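Local atomic coordinates of type IV pilus assembly protein PilF (Thermus thermophilus HB8, PDB entry 5OIU), a protein that probably hydrolyses ATP as a hexameric AAA+ motor to power the assembly of type IV pili. Residues C[196-199]-C[200-204]; C[253-257]-C[258-262]; C[289-293]-C[294-298]. One frame throughout, in Å; residues are numbered along the deposited sequence.

In the fold
All three contacts are short junctions between loop and helix, and they follow one another along the chain. Contact 1 opens helix 200-206, after strand 188-191 at the edge of the mixed, largely parallel sheet whose strand 143-148 leads into the ATP-binding P-loop. Contact 2 closes helix 248-257 and turns into helix 262-268; its centre is about 21 Å from that of contact 1, and side chains of both lean on helix 223-235. Contact 3 starts helix 293-298, after the zinc-binding Cys-282 and Cys-285. Its centre lies about 52 Å from that of contact 1 and 40 Å from that of contact 2. Contacts 1 and 3 each meet a different neighbouring subunit of the six-chain assembly, so two junctions also lie at subunit interfaces.

Contact 1: C[196-199]-C[200-204]; sequences AGLT and FARAL
Thr-199 caps the first turn of helix 200-206 with its hydroxyl: OG1 accepts the backbone N-H of Arg-202 at 3.1 Å, with an angle of 157° at the hydrogen. It can do this because OG1 sits between the backbone N and the carbonyl carbon (chi1 52°), turned back over the first turn of the helix. The O of Thr-199 accepts the N-H of Ala-203 at 3.0 Å, the first regular bond of the helix. The CB of Arg-202 comes within 3.2 Å of OG1 of Thr-199, the two side chains crossing at about a right angle, while the guanidinium trails back alongside the loop near Gly-197. In the loop just before the cap, CD1 of Leu-198 rests on CB of Ala-203 at 3.7 Å, where a methyl is small enough to let the leucine in close. Gly-197 has a positive phi (99°), which suits a residue without CB, and with Leu-198 it forms a G1 beta bulge facing Asn-193. Further out, Phe-200 and Ala-203 pack on Ile-176 of strand 173-177, and Leu-198 meets Arg-76 of a neighbouring subunit. The hydroxyl thus supplies an acceptor for a first-turn amide, the usual service of a threonine at an N-cap.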
loop_
_atom_site.group_PDB
_atom_site.type_symbol
_atom_site.label_atom_id
_atom_site.label_comp_id
_atom_site.label_asym_id
_atom_site.label_seq_id
_atom_site.Cartn_x
_atom_site.Cartn_y
_atom_site.Cartn_z
ATOM N N ALA C 196 11.891 26.638 -25.666
ATOM C CA ALA C 196 12.319 25.818 -26.790
ATOM C C ALA C 196 11.800 24.397 -26.694
ATOM O O ALA C 196 11.701 23.716 -27.720
ATOM C CB ALA C 196 13.848 25.795 -26.893
ATOM N N GLY C 197 11.437 23.949 -25.499
ATOM C CA GLY C 197 11.101 22.563 -25.265
ATOM C C GLY C 197 12.211 21.734 -24.657
ATOM O O GLY C 197 12.061 20.509 -24.561
ATOM N N LEU C 198 13.317 22.370 -24.243
ATOM C CA LEU C 198 14.484 21.707 -23.655
ATOM C C LEU C 198 14.243 21.476 -22.165
ATOM O O LEU C 198 14.768 22.170 -21.292
ATOM C CB LEU C 198 15.752 22.526 -23.893
ATOM C CG LEU C 198 17.048 21.750 -23.629
ATOM C CD1 LEU C 198 17.006 20.392 -24.312
ATOM C CD2 LEU C 198 18.271 22.529 -24.059
ATOM N N THR C 199 13.437 20.461 -21.881
ATOM C CA THR C 199 13.211 20.027 -20.519
ATOM C C THR C 199 14.406 19.249 -19.990
ATOM O O THR C 199 15.318 18.860 -20.728
ATOM C CB THR C 199 11.978 19.138 -20.436
ATOM O OG1 THR C 199 12.103 18.091 -21.413
ATOM C CG2 THR C 199 10.711 19.954 -20.683
ATOM N N PHE C 200 14.376 19.004 -18.681
ATOM C CA PHE C 200 15.318 18.071 -18.086
ATOM C C PHE C 200 15.312 16.758 -18.850
ATOM O O PHE C 200 16.349 16.304 -19.345
ATOM C CB PHE C 200 14.972 17.847 -16.611
ATOM C CG PHE C 200 15.617 18.846 -15.671
ATOM C CD1 PHE C 200 16.970 18.799 -15.413
ATOM C CD2 PHE C 200 14.863 19.813 -15.046
ATOM C CE1 PHE C 200 17.567 19.695 -14.564
ATOM C CE2 PHE C 200 15.452 20.717 -14.175
ATOM C CZ PHE C 200 16.807 20.658 -13.941
ATOM N N ALA C 201 14.130 16.157 -18.995
ATOM C CA ALA C 201 14.047 14.833 -19.597
ATOM C C ALA C 201 14.546 14.851 -21.026
ATOM O O ALA C 201 15.290 13.959 -21.434
ATOM C CB ALA C 201 12.611 14.302 -19.549
ATOM N N ARG C 202 14.139 15.853 -21.807
ATOM C CA ARG C 202 14.523 15.882 -23.213
ATOM C C ARG C 202 16.032 16.054 -23.368
ATOM O O ARG C 202 16.654 15.384 -24.205
ATOM C CB ARG C 202 13.773 16.993 -23.941
ATOM C CG ARG C 202 14.277 17.256 -25.349
ATOM C CD ARG C 202 13.823 16.173 -26.312
ATOM N NE ARG C 202 14.174 16.492 -27.697
ATOM C CZ ARG C 202 13.602 17.461 -28.411
ATOM N NH1 ARG C 202 12.634 18.212 -27.880
ATOM N NH2 ARG C 202 13.994 17.675 -29.664
ATOM N N ALA C 203 16.642 16.923 -22.552
ATOM C CA ALA C 203 18.099 17.047 -22.553
ATOM C C ALA C 203 18.768 15.755 -22.089
ATOM O O ALA C 203 19.726 15.283 -22.710
ATOM C CB ALA C 203 18.527 18.216 -21.668
ATOM N N LEU C 204 18.277 15.168 -20.996
ATOM C CA LEU C 204 18.950 14.010 -20.414
ATOM C C LEU C 204 18.951 12.829 -21.386
ATOM O O LEU C 204 19.935 12.079 -21.475
ATOM C CB LEU C 204 18.275 13.640 -19.091
ATOM C CG LEU C 204 18.958 12.700 -18.094
ATOM C CD1 LEU C 204 20.417 13.062 -17.967
ATOM C CD2 LEU C 204 18.260 12.717 -16.726
#

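Contact 2: C[253-257]-C[258-262]; sequences TRLDE and MGVEP
Val-260 folds back against the last turn of helix 248-257, its CG2 lying 3.9 Å from CD2 of Leu-255 and 3.2 Å from the carbonyl O of Leu-255. The branched side chain reaches there with CG1 anti to the backbone N (chi1 -169°), which leaves CG2 beside that nitrogen and turned to the helix. Both residues are buried, and both press on Ile-265 of helix 262-268; Val-260 also packs on helix 223-235, so a compact apolar residue suits this wedge. The backbone makes the turn a Schellman motif. The N-H of Val-260 reaches the O of Leu-255 at 3.1 Å, and that of Gly-259 reaches the O of Asp-256 at 3.2 Å from well above the carbonyl plane. Gly-259 is the first residue to leave helical backbone angles, its phi 103°, a conformation in which any side chain would collide with the oxygen of Met-258. Met-258, also buried, lays its thioether over one face of the Arg-254 guanidinium, with SD 4.0 Å above the plane and displaced toward its rim; a flexible sulfur chain can follow the arginine in this way. Toward solvent the packing thins. There Arg-254 has a long salt bridge to Glu-257, NE to OE2 at 3.7 Å, and exposed Asp-256 merely brings OD1 to 4.1 Å from CG of Pro-262.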
loop_
_atom_site.group_PDB
_atom_site.type_symbol
_atom_site.label_atom_id
_atom_site.label_comp_id
_atom_site.label_asym_id
_atom_site.label_seq_id
_atom_site.Cartn_x
_atom_site.Cartn_y
_atom_site.Cartn_z
ATOM N N THR C 253 12.848 6.543 -0.802
ATOM C CA THR C 253 11.395 6.533 -0.882
ATOM C C THR C 253 10.900 7.474 -1.965
ATOM O O THR C 253 9.965 7.147 -2.702
ATOM C CB THR C 253 10.803 6.913 0.469
ATOM O OG1 THR C 253 11.211 5.939 1.432
ATOM C CG2 THR C 253 9.285 6.944 0.394
ATOM N N ARG C 254 11.537 8.633 -2.101
ATOM C CA ARG C 254 11.068 9.620 -3.066
ATOM C C ARG C 254 11.291 9.157 -4.514
ATOM O O ARG C 254 10.488 9.472 -5.404
ATOM C CB ARG C 254 11.754 10.948 -2.796
ATOM C CG ARG C 254 11.249 12.031 -3.670
ATOM C CD ARG C 254 9.782 12.301 -3.379
ATOM N NE ARG C 254 9.120 13.032 -4.455
ATOM C CZ ARG C 254 9.510 14.227 -4.914
ATOM N NH1 ARG C 254 10.581 14.862 -4.406
ATOM N NH2 ARG C 254 8.819 14.796 -5.900
ATOM N N LEU C 255 12.385 8.432 -4.782
ATOM C CA LEU C 255 12.571 7.849 -6.116
ATOM C C LEU C 255 11.496 6.812 -6.401
ATOM O O LEU C 255 10.959 6.743 -7.517
ATOM C CB LEU C 255 13.959 7.205 -6.250
ATOM C CG LEU C 255 15.181 8.096 -6.487
ATOM C CD1 LEU C 255 16.469 7.303 -6.368
ATOM C CD2 LEU C 255 15.078 8.746 -7.847
ATOM N N ASP C 256 11.178 5.991 -5.394
ATOM C CA ASP C 256 10.118 5.001 -5.523
ATOM C C ASP C 256 8.797 5.655 -5.914
ATOM O O ASP C 256 8.088 5.146 -6.790
ATOM C CB ASP C 256 9.994 4.232 -4.204
ATOM C CG ASP C 256 9.060 3.028 -4.285
ATOM O OD1 ASP C 256 8.454 2.761 -5.345
ATOM O OD2 ASP C 256 8.959 2.329 -3.256
ATOM N N GLU C 257 8.463 6.799 -5.300
ATOM C CA GLU C 257 7.195 7.447 -5.620
ATOM C C GLU C 257 7.193 8.064 -7.005
ATOM O O GLU C 257 6.129 8.185 -7.624
ATOM C CB GLU C 257 6.852 8.527 -4.600
ATOM C CG GLU C 257 7.175 8.176 -3.189
ATOM C CD GLU C 257 6.999 9.361 -2.260
ATOM O OE1 GLU C 257 6.863 9.136 -1.036
ATOM O OE2 GLU C 257 6.984 10.513 -2.760
ATOM N N MET C 258 8.341 8.429 -7.512
ATOM C CA MET C 258 8.365 9.010 -8.812
ATOM C C MET C 258 8.261 7.982 -9.922
ATOM O O MET C 258 8.183 8.331 -11.068
ATOM C CB MET C 258 9.553 9.923 -8.975
ATOM C CG MET C 258 9.543 11.084 -8.021
ATOM S SD MET C 258 11.090 11.958 -7.902
ATOM C CE MET C 258 10.725 13.380 -8.863
ATOM N N GLY C 259 8.238 6.714 -9.563
ATOM C CA GLY C 259 8.072 5.644 -10.515
ATOM C C GLY C 259 9.328 4.896 -10.862
ATOM O O GLY C 259 9.337 4.159 -11.852
ATOM N N VAL C 260 10.393 5.066 -10.097
ATOM C CA VAL C 260 11.597 4.291 -10.324
ATOM C C VAL C 260 11.389 2.924 -9.698
ATOM O O VAL C 260 11.100 2.829 -8.503
ATOM C CB VAL C 260 12.823 4.988 -9.728
ATOM C CG1 VAL C 260 14.088 4.292 -10.208
ATOM C CG2 VAL C 260 12.827 6.455 -10.117
ATOM N N GLU C 261 11.529 1.874 -10.498
ATOM C CA GLU C 261 11.382 0.517 -9.982
ATOM C C GLU C 261 12.333 0.293 -8.812
ATOM O O GLU C 261 13.526 0.606 -8.921
ATOM C CB GLU C 261 11.664 -0.525 -11.066
ATOM C CG GLU C 261 10.560 -0.676 -12.073
ATOM C CD GLU C 261 9.324 -1.262 -11.457
ATOM O OE1 GLU C 261 9.445 -1.887 -10.380
ATOM O OE2 GLU C 261 8.238 -1.107 -12.053
ATOM N N PRO C 262 11.860 -0.238 -7.694
ATOM C CA PRO C 262 12.780 -0.541 -6.586
ATOM C C PRO C 262 13.979 -1.382 -7.006
ATOM O O PRO C 262 15.081 -1.189 -6.471
ATOM C CB PRO C 262 11.885 -1.280 -5.584
ATOM C CG PRO C 262 10.498 -0.779 -5.896
ATOM C CD PRO C 262 10.456 -0.560 -7.372
#

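Contact 3: C[289-293]-C[294-298]; sequences VKPDP and ETLRR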
loop_
_atom_site.group_PDB
_atom_site.type_symbol
_atom_site.label_atom_id
_atom_site.label_comp_id
_atom_site.label_asym_id
_atom_site.label_seq_id
_atom_site.Cartn_x
_atom_site.Cartn_y
_atom_site.Cartn_z
ATOM N N VAL C 289 30.357 27.306 27.387
ATOM C CA VAL C 289 29.225 27.095 28.282
ATOM C C VAL C 289 29.328 25.677 28.818
ATOM O O VAL C 289 29.736 24.755 28.102
ATOM C CB VAL C 289 27.854 27.345 27.605
ATOM C CG1 VAL C 289 27.865 28.637 26.816
ATOM C CG2 VAL C 289 27.469 26.201 26.713
ATOM N N LYS C 290 29.033 25.520 30.097
ATOM C CA LYS C 290 28.964 24.186 30.667
ATOM C C LYS C 290 27.697 23.549 30.128
ATOM O O LYS C 290 26.605 24.092 30.336
ATOM C CB LYS C 290 28.952 24.232 32.195
ATOM C CG LYS C 290 28.736 22.887 32.877
ATOM C CD LYS C 290 29.785 21.855 32.470
ATOM C CE LYS C 290 29.385 20.449 32.939
ATOM N NZ LYS C 290 30.563 19.620 33.357
ATOM N N PRO C 291 27.791 22.464 29.377
ATOM C CA PRO C 291 26.583 21.787 28.917
ATOM C C PRO C 291 25.950 20.990 30.038
ATOM O O PRO C 291 26.618 20.550 30.979
ATOM C CB PRO C 291 27.108 20.865 27.814
ATOM C CG PRO C 291 28.499 20.557 28.241
ATOM C CD PRO C 291 29.018 21.808 28.892
ATOM N N ASP C 292 24.649 20.803 29.927
ATOM C CA ASP C 292 23.959 19.864 30.804
ATOM C C ASP C 292 24.316 18.440 30.397
ATOM O O ASP C 292 24.052 18.050 29.248
ATOM C CB ASP C 292 22.448 20.065 30.726
ATOM C CG ASP C 292 21.700 19.402 31.884
ATOM O OD1 ASP C 292 22.338 18.629 32.635
ATOM O OD2 ASP C 292 20.478 19.664 32.049
ATOM N N PRO C 293 24.901 17.634 31.284
ATOM C CA PRO C 293 25.139 16.221 30.939
ATOM C C PRO C 293 23.905 15.509 30.410
ATOM O O PRO C 293 24.024 14.709 29.479
ATOM C CB PRO C 293 25.605 15.613 32.265
ATOM C CG PRO C 293 26.174 16.745 33.008
ATOM C CD PRO C 293 25.387 17.967 32.631
ATOM N N GLU C 294 22.721 15.785 30.964
ATOM C CA GLU C 294 21.521 15.092 30.509
ATOM C C GLU C 294 21.227 15.382 29.044
ATOM O O GLU C 294 20.916 14.461 28.282
ATOM C CB GLU C 294 20.329 15.476 31.377
ATOM C CG GLU C 294 20.268 14.731 32.681
ATOM C CD GLU C 294 19.806 13.283 32.532
ATOM O OE1 GLU C 294 19.864 12.710 31.408
ATOM O OE2 GLU C 294 19.382 12.717 33.566
ATOM N N THR C 295 21.331 16.655 28.631
ATOM C CA THR C 295 21.148 17.008 27.223
ATOM C C THR C 295 22.015 16.137 26.325
ATOM O O THR C 295 21.521 15.515 25.380
ATOM C CB THR C 295 21.491 18.480 26.963
ATOM O OG1 THR C 295 20.861 19.336 27.919
ATOM C CG2 THR C 295 21.045 18.864 25.575
ATOM N N LEU C 296 23.325 16.102 26.609
ATOM C CA LEU C 296 24.258 15.293 25.822
ATOM C C LEU C 296 23.895 13.815 25.866
ATOM O O LEU C 296 23.989 13.114 24.851
ATOM C CB LEU C 296 25.687 15.498 26.327
ATOM C CG LEU C 296 26.204 16.933 26.267
ATOM C CD1 LEU C 296 27.585 16.991 26.884
ATOM C CD2 LEU C 296 26.230 17.437 24.823
ATOM N N ARG C 297 23.499 13.322 27.042
ATOM C CA ARG C 297 23.049 11.942 27.176
ATOM C C ARG C 297 21.893 11.662 26.225
ATOM O O ARG C 297 21.970 10.757 25.383
ATOM C CB ARG C 297 22.640 11.674 28.627
ATOM C CG ARG C 297 23.332 10.513 29.303
ATOM C CD ARG C 297 22.934 10.410 30.771
ATOM N NE ARG C 297 24.006 10.840 31.673
ATOM C CZ ARG C 297 23.949 11.914 32.462
ATOM N NH1 ARG C 297 22.872 12.689 32.463
ATOM N NH2 ARG C 297 24.970 12.223 33.255
ATOM N N ARG C 298 20.816 12.452 26.322
ATOM C CA ARG C 298 19.670 12.207 25.450
ATOM C C ARG C 298 20.004 12.455 23.984
ATOM O O ARG C 298 19.286 11.963 23.108
ATOM C CB ARG C 298 18.449 13.042 25.864
ATOM C CG ARG C 298 18.365 13.388 27.351
ATOM C CD ARG C 298 17.511 12.401 28.189
ATOM N NE ARG C 298 16.178 12.192 27.621
ATOM C CZ ARG C 298 15.171 13.056 27.737
ATOM N NH1 ARG C 298 13.994 12.782 27.186
ATOM N NH2 ARG C 298 15.343 14.194 28.392
#
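Asp-292 and Glu-294 run side by side and point the same way, yet their carboxylate planes are turned 84° apart. OD1 of Asp-292 bends round to the start of the helix and accepts the backbone N-H of Glu-294, a weak bond of 3.3 Å. CG lies anti to the backbone N (chi1 -164°), which sets the carboxylate beside its own carbonyl carbon, within range of that amide. Thr-295 crosses the aspartate at about a right angle, its OG1 3.3 Å from CB of Asp-292. Asp-292 is therefore the N-cap of helix 293-298, and Pro-293 suits the first helical position, where the ring nitrogen has no hydrogen to leave unmatched. An alanine in place of Asp-292 would remove the carboxylate and probably leave the N-H of Glu-294 without its cap, as well as His-343 of a neighbouring subunit without the weak hydrogen bond it shares with OD2. Arg-297 folds back along the turn: its guanidinium has one face over the backbone of Pro-293, whose O lies 3.8 Å from the plane and toward the rim, while CG of Glu-294 lies in plane at the edge. NH1 of Arg-297 makes a salt bridge to OE1 of Glu-294 at 3.2 Å, and NE a second to Glu-303, so two carboxylates are likely to fix the turn of the group. The backbone N of Arg-297 binds the O of Pro-293 at 2.9 Å. On the buried side, CD1 of Leu-296 meets the ring of Pro-291 obliquely, 3.9 Å from CG, a rigid proline against a branched apolar end. Leu-296 packs further on Ile-306 of helix 303-308, and Pro-291 on Leu-311 of strand 311-314.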